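Endosialidase (Enterobacteria phage phi92, PDB 4HIZ) cleaves alpha-2,8 and alpha-2,9 linkages inside sialic acid polymers, probably so that the phage can break down the polysialic acid capsule of its bacterial host. Local coordinates at residues 73-78 with 516-521; 411-416 with 484-489; 83-88 with 472-477; 97-102 with 115-120. All coordinates share one frame; numbering follows the deposited sequence.

Interaction 1 (73-78 with 516-521). With CA (calcium ion), chain B.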
loop_
_atom_site.group_PDB
_atom_site.type_symbol
_atom_site.label_atom_id
_atom_site.label_comp_id
_atom_site.label_asym_id
_atom_site.label_seq_id
_atom_site.Cartn_x
_atom_site.Cartn_y
_atom_site.Cartn_z
ATOM N N LEU A 73 19.399 -11.451 3.492
ATOM C CA LEU A 73 19.023 -10.115 3.970
ATOM C C LEU A 73 17.609 -9.801 3.511
ATOM O O LEU A 73 17.261 -10.089 2.366
ATOM C CB LEU A 73 19.978 -9.060 3.390
ATOM C CG LEU A 73 19.844 -7.651 3.958
ATOM C CD1 LEU A 73 20.338 -7.613 5.441
ATOM C CD2 LEU A 73 20.647 -6.631 3.110
ATOM N N THR A 74 16.817 -9.187 4.389
ATOM C CA THR A 74 15.468 -8.758 4.046
ATOM C C THR A 74 15.323 -7.305 4.455
ATOM O O THR A 74 15.791 -6.924 5.534
ATOM C CB THR A 74 14.425 -9.613 4.854
ATOM O OG1 THR A 74 14.507 -10.981 4.413
ATOM C CG2 THR A 74 12.980 -9.108 4.632
ATOM N N LYS A 75 14.683 -6.480 3.630
ATOM C CA LYS A 75 14.349 -5.101 4.047
ATOM C C LYS A 75 13.060 -5.142 4.856
ATOM O O LYS A 75 12.100 -5.797 4.426
ATOM C CB LYS A 75 14.154 -4.215 2.794
ATOM C CG LYS A 75 13.961 -2.747 3.151
ATOM C CD LYS A 75 14.031 -1.868 1.877
ATOM C CE LYS A 75 13.996 -0.378 2.285
ATOM N NZ LYS A 75 14.178 0.476 1.036
ATOM N N ILE A 76 13.015 -4.503 6.024
ATOM C CA ILE A 76 11.858 -4.695 6.938
ATOM C C ILE A 76 11.069 -3.421 7.259
ATOM O O ILE A 76 9.995 -3.515 7.830
ATOM C CB ILE A 76 12.259 -5.410 8.259
ATOM C CG1 ILE A 76 13.009 -4.444 9.217
ATOM C CG2 ILE A 76 13.111 -6.672 7.931
ATOM C CD1 ILE A 76 13.220 -5.107 10.629
ATOM N N THR A 77 11.618 -2.230 6.954
ATOM C CA THR A 77 10.789 -1.030 6.945
ATOM C C THR A 77 10.907 -0.343 5.604
ATOM O O THR A 77 11.929 -0.486 4.901
ATOM C CB THR A 77 11.123 0.034 8.063
ATOM O OG1 THR A 77 12.426 0.615 7.850
ATOM C CG2 THR A 77 11.110 -0.623 9.415
ATOM N N ASP A 78 9.856 0.390 5.267
ATOM C CA ASP A 78 9.923 1.196 4.035
ATOM C C ASP A 78 8.981 2.356 4.186
ATOM O O ASP A 78 7.925 2.415 3.554
ATOM C CB ASP A 78 9.611 0.328 2.815
ATOM C CG ASP A 78 9.859 1.049 1.497
ATOM O OD1 ASP A 78 10.544 2.115 1.482
ATOM O OD2 ASP A 78 9.401 0.495 0.470
ATOM N N ASP A 516 16.249 3.145 6.581
ATOM C CA ASP A 516 15.257 2.089 6.855
ATOM C C ASP A 516 15.977 0.875 7.444
ATOM O O ASP A 516 17.208 0.846 7.497
ATOM C CB ASP A 516 14.465 1.714 5.563
ATOM C CG ASP A 516 13.319 2.670 5.318
ATOM O OD1 ASP A 516 12.362 2.704 6.137
ATOM O OD2 ASP A 516 13.386 3.433 4.328
ATOM N N LEU A 517 15.218 -0.132 7.877
ATOM C CA LEU A 517 15.809 -1.279 8.581
ATOM C C LEU A 517 15.840 -2.534 7.721
ATOM O O LEU A 517 14.982 -2.708 6.835
ATOM C CB LEU A 517 15.010 -1.588 9.873
ATOM C CG LEU A 517 14.836 -0.398 10.797
ATOM C CD1 LEU A 517 14.000 -0.840 12.007
ATOM C CD2 LEU A 517 16.210 0.141 11.280
ATOM N N TYR A 518 16.816 -3.381 8.004
ATOM C CA TYR A 518 17.040 -4.657 7.331
ATOM C C TYR A 518 17.255 -5.735 8.380
ATOM O O TYR A 518 17.679 -5.441 9.508
ATOM C CB TYR A 518 18.297 -4.583 6.433
ATOM C CG TYR A 518 18.120 -3.572 5.302
ATOM C CD1 TYR A 518 18.290 -2.194 5.537
ATOM C CD2 TYR A 518 17.744 -4.004 4.030
ATOM C CE1 TYR A 518 18.096 -1.262 4.515
ATOM C CE2 TYR A 518 17.572 -3.074 2.978
ATOM C CZ TYR A 518 17.712 -1.725 3.238
ATOM O OH TYR A 518 17.518 -0.786 2.239
ATOM N N SER A 519 16.964 -6.984 8.000
ATOM C CA SER A 519 17.215 -8.129 8.879
ATOM C C SER A 519 18.041 -9.177 8.139
ATOM O O SER A 519 17.633 -9.645 7.052
ATOM C CB SER A 519 15.875 -8.720 9.282
ATOM O OG SER A 519 16.053 -9.959 9.962
ATOM N N TYR A 520 19.206 -9.517 8.693
ATOM C CA TYR A 520 20.003 -10.599 8.142
ATOM C C TYR A 520 19.671 -11.827 8.978
ATOM O O TYR A 520 19.961 -11.870 10.204
ATOM C CB TYR A 520 21.493 -10.279 8.255
ATOM C CG TYR A 520 22.375 -11.335 7.657
ATOM C CD1 TYR A 520 22.637 -11.361 6.275
ATOM C CD2 TYR A 520 22.957 -12.320 8.461
ATOM C CE1 TYR A 520 23.477 -12.360 5.725
ATOM C CE2 TYR A 520 23.789 -13.297 7.920
ATOM C CZ TYR A 520 24.061 -13.309 6.574
ATOM O OH TYR A 520 24.910 -14.299 6.088
ATOM N N ARG A 521 19.025 -12.815 8.350
ATOM C CA ARG A 521 18.526 -13.987 9.074
ATOM C C ARG A 521 19.470 -15.149 8.746
ATOM O O ARG A 521 19.613 -15.546 7.567
ATOM C CB ARG A 521 17.101 -14.328 8.623
ATOM C CG ARG A 521 16.551 -15.534 9.383
ATOM C CD ARG A 521 15.091 -15.897 8.956
ATOM N NE ARG A 521 15.028 -16.628 7.692
ATOM C CZ ARG A 521 13.917 -17.246 7.276
ATOM N NH1 ARG A 521 12.788 -17.124 7.963
ATOM N NH2 ARG A 521 13.918 -17.938 6.133
HETATM CA CA CA B . 13.056 5.856 5.424
HETATM O O HOH W 1 16.249 -12.086 6.128
HETATM O O HOH W 2 14.891 3.025 2.098
#
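Leu73 faces Tyr520 in a non-hydrogen-bonded antiparallel pair. Its CG is anti to the backbone N (chi1 -171°), and the branched end bends toward the other strand, with CD1 3.8 Å from Tyr518 CB. Thr74 and Ser519 then exchange two backbone bonds. The shorter runs from Ser519 N to Thr74 O at 2.7 Å. A water also joins Thr74 OG1 to Ser519 O. The extended Lys75 chain crosses the Tyr518 ring at a slant, and its CE ends 3.5 Å from Tyr518 OH. A water accepts a bond from its NZ and lies 2.7 Å from Asp516 OD2. Ile76 N gives an almost straight bond (175°) to Leu517 O, and Ile76 CG1 packs on Leu517 CB at 3.5 Å. Thr77 OG1 is held twice. It donates to the anti lone pair of Asp516 OD1 at 2.7 Å and accepts from Leu517 N at 2.9 Å. Together with Asn83, which also bonds OD1, this grip helps to orient the aspartate whose OD2 binds calcium, beside the carbonyls of Thr79, Phe81, His513 and Ala515. Asp78 turns to Arg542 and Tyr536 of the second subunit. Strand 71-75 joins three late strands, consistent with the velcro closure of a beta-propeller. Strand 516-523 lies between it and strand 483-490, and beyond Thr74 and Lys75 a parallel strand of the second subunit carries the sheet on.

Interaction 2 (411-416 with 484-489)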
loop_
_atom_site.group_PDB
_atom_site.type_symbol
_atom_site.label_atom_id
_atom_site.label_comp_id
_atom_site.label_asym_id
_atom_site.label_seq_id
_atom_site.Cartn_x
_atom_site.Cartn_y
_atom_site.Cartn_z
ATOM N N PHE A 411 28.286 -8.896 15.236
ATOM C CA PHE A 411 28.024 -8.183 13.978
ATOM C C PHE A 411 28.383 -6.715 14.132
ATOM O O PHE A 411 28.201 -6.121 15.195
ATOM C CB PHE A 411 26.530 -8.269 13.616
ATOM C CG PHE A 411 26.058 -9.659 13.285
ATOM C CD1 PHE A 411 25.788 -10.585 14.310
ATOM C CD2 PHE A 411 25.940 -10.061 11.979
ATOM C CE1 PHE A 411 25.357 -11.864 14.011
ATOM C CE2 PHE A 411 25.480 -11.364 11.659
ATOM C CZ PHE A 411 25.186 -12.264 12.662
ATOM N N GLY A 412 28.802 -6.096 13.038
ATOM C CA GLY A 412 28.988 -4.659 13.007
ATOM C C GLY A 412 28.920 -4.209 11.555
ATOM O O GLY A 412 28.988 -5.037 10.637
ATOM N N THR A 413 28.733 -2.917 11.375
ATOM C CA THR A 413 28.617 -2.352 10.013
ATOM C C THR A 413 29.372 -1.050 9.978
ATOM O O THR A 413 29.186 -0.217 10.863
ATOM C CB THR A 413 27.137 -2.073 9.700
ATOM O OG1 THR A 413 26.376 -3.286 9.828
ATOM C CG2 THR A 413 26.945 -1.505 8.282
ATOM N N GLU A 414 30.170 -0.814 8.930
ATOM C CA GLU A 414 30.798 0.511 8.838
ATOM C C GLU A 414 29.739 1.547 8.360
ATOM O O GLU A 414 28.726 1.189 7.753
ATOM C CB GLU A 414 32.037 0.480 7.933
ATOM C CG GLU A 414 31.665 0.074 6.484
ATOM C CD GLU A 414 32.884 -0.161 5.584
ATOM O OE1 GLU A 414 34.038 0.082 6.024
ATOM O OE2 GLU A 414 32.682 -0.582 4.406
ATOM N N ARG A 415 29.949 2.819 8.688
ATOM C CA ARG A 415 28.972 3.871 8.382
ATOM C C ARG A 415 28.991 4.220 6.888
ATOM O O ARG A 415 27.971 4.648 6.329
ATOM C CB ARG A 415 29.328 5.141 9.180
ATOM C CG ARG A 415 29.250 4.923 10.685
ATOM C CD ARG A 415 27.804 5.053 11.138
ATOM N NE ARG A 415 27.799 4.817 12.561
ATOM C CZ ARG A 415 26.865 5.209 13.394
ATOM N NH1 ARG A 415 25.770 5.848 12.951
ATOM N NH2 ARG A 415 27.045 4.928 14.676
ATOM N N SER A 416 30.168 4.072 6.293
ATOM C CA SER A 416 30.357 4.349 4.860
ATOM C C SER A 416 31.512 3.488 4.380
ATOM O O SER A 416 32.332 3.044 5.203
ATOM C CB SER A 416 30.626 5.857 4.637
ATOM O OG SER A 416 30.847 6.110 3.242
ATOM N N LEU A 484 18.986 -16.841 13.696
ATOM C CA LEU A 484 19.512 -15.660 14.391
ATOM C C LEU A 484 19.239 -14.444 13.469
ATOM O O LEU A 484 19.288 -14.578 12.248
ATOM C CB LEU A 484 21.013 -15.871 14.598
ATOM C CG LEU A 484 21.782 -14.645 15.135
ATOM C CD1 LEU A 484 22.995 -15.118 15.996
ATOM C CD2 LEU A 484 22.270 -13.714 14.012
ATOM N N TYR A 485 18.933 -13.287 14.050
ATOM C CA TYR A 485 18.609 -12.075 13.290
ATOM C C TYR A 485 19.543 -10.943 13.714
ATOM O O TYR A 485 19.601 -10.590 14.896
ATOM C CB TYR A 485 17.175 -11.624 13.563
ATOM C CG TYR A 485 16.180 -12.729 13.249
ATOM C CD1 TYR A 485 15.883 -13.715 14.206
ATOM C CD2 TYR A 485 15.537 -12.803 12.010
ATOM C CE1 TYR A 485 15.005 -14.759 13.945
ATOM C CE2 TYR A 485 14.651 -13.827 11.753
ATOM C CZ TYR A 485 14.389 -14.785 12.703
ATOM O OH TYR A 485 13.502 -15.830 12.416
ATOM N N TYR A 486 20.262 -10.387 12.739
ATOM C CA TYR A 486 20.944 -9.106 12.961
ATOM C C TYR A 486 20.072 -8.074 12.282
ATOM O O TYR A 486 19.909 -8.111 11.050
ATOM C CB TYR A 486 22.349 -9.137 12.359
ATOM C CG TYR A 486 23.088 -7.783 12.296
ATOM C CD1 TYR A 486 23.137 -6.938 13.393
ATOM C CD2 TYR A 486 23.731 -7.360 11.122
ATOM C CE1 TYR A 486 23.831 -5.754 13.374
ATOM C CE2 TYR A 486 24.432 -6.159 11.065
ATOM C CZ TYR A 486 24.470 -5.356 12.204
ATOM O OH TYR A 486 25.152 -4.162 12.164
ATOM N N ILE A 487 19.504 -7.162 13.059
ATOM C CA ILE A 487 18.491 -6.252 12.528
ATOM C C ILE A 487 19.081 -4.866 12.691
ATOM O O ILE A 487 19.460 -4.451 13.804
ATOM C CB ILE A 487 17.153 -6.384 13.290
ATOM C CG1 ILE A 487 16.738 -7.863 13.297
ATOM C CG2 ILE A 487 16.045 -5.490 12.646
ATOM C CD1 ILE A 487 15.342 -8.111 13.906
ATOM N N PHE A 488 19.173 -4.140 11.587
ATOM C CA PHE A 488 20.092 -2.996 11.560
ATOM C C PHE A 488 19.747 -2.047 10.423
ATOM O O PHE A 488 18.860 -2.335 9.620
ATOM C CB PHE A 488 21.544 -3.473 11.424
ATOM C CG PHE A 488 21.860 -4.117 10.089
ATOM C CD1 PHE A 488 21.350 -5.367 9.768
ATOM C CD2 PHE A 488 22.660 -3.462 9.156
ATOM C CE1 PHE A 488 21.625 -5.985 8.544
ATOM C CE2 PHE A 488 22.951 -4.055 7.933
ATOM C CZ PHE A 488 22.435 -5.332 7.624
ATOM N N GLY A 489 20.475 -0.922 10.343
ATOM C CA GLY A 489 20.133 0.113 9.357
ATOM C C GLY A 489 20.907 0.075 8.056
ATOM O O GLY A 489 22.045 -0.393 7.992
#
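This is a buried aromatic contact between two neighbouring blades of the beta-propeller, centred on Phe411 and Tyr486. Phe411 belongs to strand 407-413 of one blade and Tyr486 to strand 483-490 of the next. The two short strand segments run in roughly the same direction, and their axes approach to 8.9 Å. Side chains therefore fill the gap between the sheets. The side chains of Phe411 and Tyr486 slide past each other, pointing in opposite directions. Their ring planes are nearly parallel, 21° apart, but the rings are displaced so far that they hardly overlap. One face of each ring is instead covered by the other residue's CB. Phe411 CB sits 3.5 Å from the centroid of the Tyr486 ring, only 6° off its normal. Tyr486 CB returns the contact over a face of the Phe411 ring, 3.8 Å from its centroid. Tyr486 keeps its CG anti to the backbone N (chi1 170°), which carries the ring along Phe411 toward Thr413. On the opposite face of the Tyr486 ring lies Phe488, so this ring is sandwiched. Leu484 adds a methyl at the far end, with CD2 3.5 Å from Phe411 CZ. Val477 of the adjoining strand and Thr436 of strand 435-442 also pack against Tyr486. The phenol end of Tyr486 finds a polar partner within the core. Thr413 OG1 lies at the edge of the Tyr486 ring, in its plane, and shares a 2.8 Å hydrogen bond with Tyr486 OH; it also bonds Thr436 OG1.

Interaction 3 (83-88 with 472-477). With NA (sodium ion), chain C.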
loop_
_atom_site.group_PDB
_atom_site.type_symbol
_atom_site.label_atom_id
_atom_site.label_comp_id
_atom_site.label_asym_id
_atom_site.label_seq_id
_atom_site.Cartn_x
_atom_site.Cartn_y
_atom_site.Cartn_z
ATOM N N ASN A 83 14.084 6.158 9.743
ATOM C CA ASN A 83 13.837 4.978 10.583
ATOM C C ASN A 83 15.180 4.354 10.867
ATOM O O ASN A 83 15.813 3.797 9.962
ATOM C CB ASN A 83 12.966 3.972 9.827
ATOM C CG ASN A 83 11.620 4.560 9.477
ATOM O OD1 ASN A 83 10.960 5.158 10.343
ATOM N ND2 ASN A 83 11.186 4.398 8.209
ATOM N N ALA A 84 15.602 4.384 12.139
ATOM C CA ALA A 84 16.952 3.952 12.432
ATOM C C ALA A 84 17.088 3.541 13.899
ATOM O O ALA A 84 16.148 3.674 14.678
ATOM C CB ALA A 84 17.949 5.122 12.085
ATOM N N TRP A 85 18.263 3.027 14.220
ATOM C CA TRP A 85 18.632 2.682 15.621
ATOM C C TRP A 85 17.753 1.594 16.255
ATOM O O TRP A 85 17.047 1.863 17.254
ATOM C CB TRP A 85 18.630 3.949 16.536
ATOM C CG TRP A 85 19.418 5.098 15.925
ATOM C CD1 TRP A 85 20.792 5.236 15.852
ATOM C CD2 TRP A 85 18.857 6.257 15.307
ATOM N NE1 TRP A 85 21.100 6.414 15.187
ATOM C CE2 TRP A 85 19.934 7.064 14.858
ATOM C CE3 TRP A 85 17.543 6.714 15.125
ATOM C CZ2 TRP A 85 19.734 8.275 14.165
ATOM C CZ3 TRP A 85 17.342 7.934 14.433
ATOM C CH2 TRP A 85 18.444 8.718 14.002
ATOM N N THR A 86 17.818 0.366 15.736
ATOM C CA THR A 86 17.333 -0.747 16.566
ATOM C C THR A 86 18.247 -0.926 17.793
ATOM O O THR A 86 17.796 -1.508 18.772
ATOM C CB THR A 86 17.309 -2.076 15.820
ATOM O OG1 THR A 86 18.649 -2.397 15.440
ATOM C CG2 THR A 86 16.387 -1.979 14.539
ATOM N N GLN A 87 19.487 -0.414 17.749
ATOM C CA GLN A 87 20.432 -0.624 18.887
ATOM C C GLN A 87 19.790 -0.208 20.209
ATOM O O GLN A 87 19.134 0.835 20.275
ATOM C CB GLN A 87 21.751 0.166 18.687
ATOM C CG GLN A 87 21.530 1.646 18.602
ATOM C CD GLN A 87 22.841 2.458 18.448
ATOM O OE1 GLN A 87 22.834 3.538 17.862
ATOM N NE2 GLN A 87 23.950 1.948 19.005
ATOM N N ASP A 88 19.903 -1.042 21.253
ATOM C CA ASP A 88 20.061 -2.491 21.160
ATOM C C ASP A 88 18.822 -3.040 21.876
ATOM O O ASP A 88 18.863 -3.291 23.095
ATOM C CB ASP A 88 21.354 -2.975 21.843
ATOM C CG ASP A 88 21.523 -4.489 21.769
ATOM O OD1 ASP A 88 20.839 -5.132 20.920
ATOM O OD2 ASP A 88 22.331 -5.052 22.562
ATOM N N CYS A 472 23.629 3.561 8.748
ATOM C CA CYS A 472 24.033 2.178 8.486
ATOM C C CYS A 472 24.529 1.528 9.755
ATOM O O CYS A 472 25.315 2.111 10.469
ATOM C CB CYS A 472 25.108 2.111 7.375
ATOM S SG CYS A 472 24.460 2.641 5.776
ATOM N N GLY A 473 24.042 0.332 10.044
ATOM C CA GLY A 473 24.417 -0.382 11.260
ATOM C C GLY A 473 23.524 -0.020 12.425
ATOM O O GLY A 473 22.273 -0.177 12.351
ATOM N N VAL A 474 24.178 0.424 13.526
ATOM C CA VAL A 474 23.507 0.795 14.773
ATOM C C VAL A 474 22.377 -0.212 15.098
ATOM O O VAL A 474 21.231 0.165 15.352
ATOM C CB VAL A 474 23.028 2.291 14.806
ATOM C CG1 VAL A 474 24.276 3.243 14.904
ATOM C CG2 VAL A 474 22.120 2.696 13.601
ATOM N N GLY A 475 22.762 -1.486 15.098
ATOM C CA GLY A 475 21.796 -2.590 15.059
ATOM C C GLY A 475 21.709 -3.399 16.350
ATOM O O GLY A 475 22.139 -2.975 17.431
ATOM N N SER A 476 21.093 -4.567 16.205
ATOM C CA SER A 476 20.741 -5.368 17.384
ATOM C C SER A 476 20.583 -6.811 16.932
ATOM O O SER A 476 20.245 -7.070 15.756
ATOM C CB SER A 476 19.431 -4.798 17.916
ATOM O OG SER A 476 19.015 -5.471 19.090
ATOM N N VAL A 477 20.833 -7.763 17.836
ATOM C CA VAL A 477 20.732 -9.190 17.482
ATOM C C VAL A 477 19.749 -9.897 18.374
ATOM O O VAL A 477 19.762 -9.715 19.611
ATOM C CB VAL A 477 22.125 -9.875 17.607
ATOM C CG1 VAL A 477 22.019 -11.438 17.507
ATOM C CG2 VAL A 477 23.096 -9.275 16.515
HETATM NA NA NA C . 18.226 -9.091 21.716
HETATM O O HOH W 3 19.292 0.036 13.252
HETATM O O HOH W 4 21.566 -7.594 20.604
HETATM O O HOH W 5 17.928 -10.697 24.048
#
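Asp88 and Ser476 both hold their first side-chain branch anti to the backbone N (chi1 179° and -178°), and these torsions bring carboxylate and hydroxyl together. Ser476 OG donates to Asp88 OD1 at 2.6 Å and meets it nearly in line with the C-O bond. A water beside them accepts from Val477 N at 2.9 Å and reaches the same OD1. The peptide bond between Gln87 and Asp88 is cis, which is rare before a residue other than proline. Gln87 N gives its hydrogen to Val474 O at 3.0 Å, from 39° out of the carbonyl plane. A second water links this carbonyl to Thr86 N. The glutamine side chain extends past Val474, with OE1 3.3 Å from Val474 CG1, while its NE2 goes on to Glu349. The other valine methyl, CG2, lies 3.6 Å from Trp85 CD1. Thr86 OG1 rests 3.2 Å from Gly475 CA and bonds Ile487 O in the next strand. The contact thus ties the loop after strand 82-84 to the start of strand 473-480, an edge strand of the blade closed by strand 71-75. Val477 O binds a sodium ion at 2.7 Å; Thr90 O is another ligand of that ion. Asp88 OD2 forms a salt bridge with Lys353 and a hydrogen bond with Ser294, on strands of two other sheets. With partners on both oxygens, the buried carboxylate has its rotation fixed, and it draws several parts of the propeller together.

Interaction 4 (97-102 with 115-120)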
loop_
_atom_site.group_PDB
_atom_site.type_symbol
_atom_site.label_atom_id
_atom_site.label_comp_id
_atom_site.label_asym_id
_atom_site.label_seq_id
_atom_site.Cartn_x
_atom_site.Cartn_y
_atom_site.Cartn_z
ATOM N N ILE A 97 8.772 -11.870 16.551
ATOM C CA ILE A 97 10.037 -11.124 16.595
ATOM C C ILE A 97 9.728 -9.628 16.631
ATOM O O ILE A 97 8.996 -9.117 15.780
ATOM C CB ILE A 97 10.901 -11.441 15.352
ATOM C CG1 ILE A 97 11.115 -12.955 15.225
ATOM C CG2 ILE A 97 12.274 -10.694 15.423
ATOM C CD1 ILE A 97 11.488 -13.383 13.790
ATOM N N TYR A 98 10.290 -8.927 17.624
ATOM C CA TYR A 98 10.089 -7.491 17.776
ATOM C C TYR A 98 11.358 -6.733 17.436
ATOM O O TYR A 98 12.453 -7.050 17.939
ATOM C CB TYR A 98 9.721 -7.139 19.228
ATOM C CG TYR A 98 8.358 -7.684 19.658
ATOM C CD1 TYR A 98 8.187 -9.034 20.018
ATOM C CD2 TYR A 98 7.263 -6.834 19.747
ATOM C CE1 TYR A 98 6.955 -9.500 20.435
ATOM C CE2 TYR A 98 6.009 -7.301 20.144
ATOM C CZ TYR A 98 5.874 -8.629 20.499
ATOM O OH TYR A 98 4.638 -9.069 20.892
ATOM N N ALA A 99 11.209 -5.737 16.571
ATOM C CA ALA A 99 12.322 -4.861 16.197
ATOM C C ALA A 99 11.958 -3.406 16.548
ATOM O O ALA A 99 11.408 -2.639 15.714
ATOM C CB ALA A 99 12.619 -4.982 14.650
ATOM N N PRO A 100 12.265 -2.995 17.788
ATOM C CA PRO A 100 12.016 -1.613 18.174
ATOM C C PRO A 100 13.111 -0.721 17.598
ATOM O O PRO A 100 14.227 -1.189 17.343
ATOM C CB PRO A 100 12.134 -1.642 19.717
ATOM C CG PRO A 100 12.027 -3.140 20.075
ATOM C CD PRO A 100 12.758 -3.798 18.917
ATOM N N PHE A 101 12.762 0.534 17.345
ATOM C CA PHE A 101 13.677 1.481 16.672
ATOM C C PHE A 101 13.113 2.877 16.926
ATOM O O PHE A 101 12.181 3.036 17.739
ATOM C CB PHE A 101 13.755 1.167 15.155
ATOM C CG PHE A 101 12.469 1.408 14.402
ATOM C CD1 PHE A 101 11.406 0.454 14.441
ATOM C CD2 PHE A 101 12.325 2.549 13.614
ATOM C CE1 PHE A 101 10.223 0.667 13.712
ATOM C CE2 PHE A 101 11.146 2.789 12.878
ATOM C CZ PHE A 101 10.087 1.839 12.923
ATOM N N MET A 102 13.694 3.918 16.330
ATOM C CA MET A 102 13.115 5.245 16.457
ATOM C C MET A 102 12.806 5.777 15.043
ATOM O O MET A 102 13.617 5.602 14.114
ATOM C CB MET A 102 14.094 6.180 17.221
ATOM C CG MET A 102 14.129 5.751 18.750
ATOM S SD MET A 102 15.361 6.784 19.595
ATOM C CE MET A 102 16.891 6.005 19.121
ATOM N N ALA A 115 9.380 3.258 18.436
ATOM C CA ALA A 115 8.381 2.474 17.682
ATOM C C ALA A 115 8.840 1.047 17.575
ATOM O O ALA A 115 9.951 0.719 17.946
ATOM C CB ALA A 115 8.311 3.087 16.253
ATOM N N TRP A 116 8.012 0.166 17.027
ATOM C CA TRP A 116 8.560 -1.120 16.604
ATOM C C TRP A 116 7.849 -1.599 15.359
ATOM O O TRP A 116 6.764 -1.106 15.016
ATOM C CB TRP A 116 8.497 -2.200 17.704
ATOM C CG TRP A 116 7.107 -2.583 18.266
ATOM C CD1 TRP A 116 5.893 -2.637 17.600
ATOM C CD2 TRP A 116 6.850 -3.016 19.605
ATOM N NE1 TRP A 116 4.895 -3.074 18.460
ATOM C CE2 TRP A 116 5.457 -3.280 19.708
ATOM C CE3 TRP A 116 7.665 -3.166 20.739
ATOM C CZ2 TRP A 116 4.874 -3.719 20.898
ATOM C CZ3 TRP A 116 7.079 -3.604 21.929
ATOM C CH2 TRP A 116 5.701 -3.863 21.996
ATOM N N VAL A 117 8.515 -2.510 14.669
ATOM C CA VAL A 117 7.817 -3.392 13.715
ATOM C C VAL A 117 8.021 -4.823 14.189
ATOM O O VAL A 117 8.952 -5.114 14.981
ATOM C CB VAL A 117 8.299 -3.241 12.221
ATOM C CG1 VAL A 117 7.929 -1.836 11.671
ATOM C CG2 VAL A 117 9.825 -3.511 12.110
ATOM N N LYS A 118 7.157 -5.729 13.736
ATOM C CA LYS A 118 7.145 -7.093 14.276
ATOM C C LYS A 118 7.017 -8.079 13.138
ATOM O O LYS A 118 6.446 -7.735 12.088
ATOM C CB LYS A 118 5.915 -7.296 15.181
ATOM C CG LYS A 118 5.716 -6.202 16.240
ATOM C CD LYS A 118 4.487 -6.531 17.131
ATOM C CE LYS A 118 3.185 -6.534 16.315
ATOM N NZ LYS A 118 1.948 -6.465 17.217
ATOM N N SER A 119 7.508 -9.300 13.342
ATOM C CA SER A 119 7.276 -10.378 12.365
ATOM C C SER A 119 6.627 -11.550 13.034
ATOM O O SER A 119 7.156 -12.077 14.020
ATOM C CB SER A 119 8.580 -10.860 11.716
ATOM O OG SER A 119 8.248 -11.912 10.779
ATOM N N GLY A 120 5.512 -11.981 12.457
ATOM C CA GLY A 120 4.833 -13.205 12.864
ATOM C C GLY A 120 5.137 -14.422 12.006
ATOM O O GLY A 120 4.471 -15.451 12.150
HETATM O O HOH W 6 2.354 -8.263 19.420
#
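Ala99 N donates to Val117 O at 2.8 Å, the shortest backbone bond between these two segments of an antiparallel beta hairpin. Strands 96-104 and 113-119 form it within one sheet of the propeller. Ile97 with Ser119 and Phe101 with Ala115 are the other hydrogen-bonded pairs, so six backbone bonds close the ribbon. Pro100 has no N-H to give, and it falls at a non-hydrogen-bonded position opposite Trp116, with their CA atoms 3.8 Å apart. The side chains of Tyr98, Pro100, Trp116 and Lys118 share one face. There Tyr98 and Trp116 make a T-shaped stack. The edge of Tyr98 points at the face of the tryptophan's six-membered ring, with planes at 65° and centroids 4.8 Å apart. Lys118 lies alongside the same CD2-CE2 side of the tyrosine, its CD 3.5 Å from Tyr98 CE2. A water joins Tyr98 OH to Lys118 NZ, whose salt bridge goes to Asp511 of the third subunit. Trp116 NE1 bonds Glu130, next to strand 113-119. The other face carries Ala99, Phe101, Ala115 and Val117 and packs toward the strands 483-490 and 516-523. Phe101 has CG between the backbone N and the carbonyl carbon (chi1 67°), which lays the ring back over the partner strand. Ala115 CB then sits over a face of this ring, 4.2 Å from its centroid, and Phe101 CE1 touches Val117 CG1 at 4.0 Å.

How the interactions relate
All four contacts are buried in the propeller. Interactions 1, 2 and 3 share one four-stranded blade. Interactions 1 and 4 are backbone pairings within sheets, whereas interaction 2 joins two blades through side chains and interaction 3 joins a loop to an edge strand through a backbone bond, waters and a carboxylate. Metal ions appear in interactions 1 and 3, calcium and sodium. Interactions 1 and 4 also reach other subunits; no other chain touches 2 or 3. Asn83 of interaction 3 bonds Asp516 of interaction 1, and Thr86 bonds Ile487 of interaction 2. Apolar side chains of interaction 4 meet Ile76 and Leu517, joining its sheet to the closing blade.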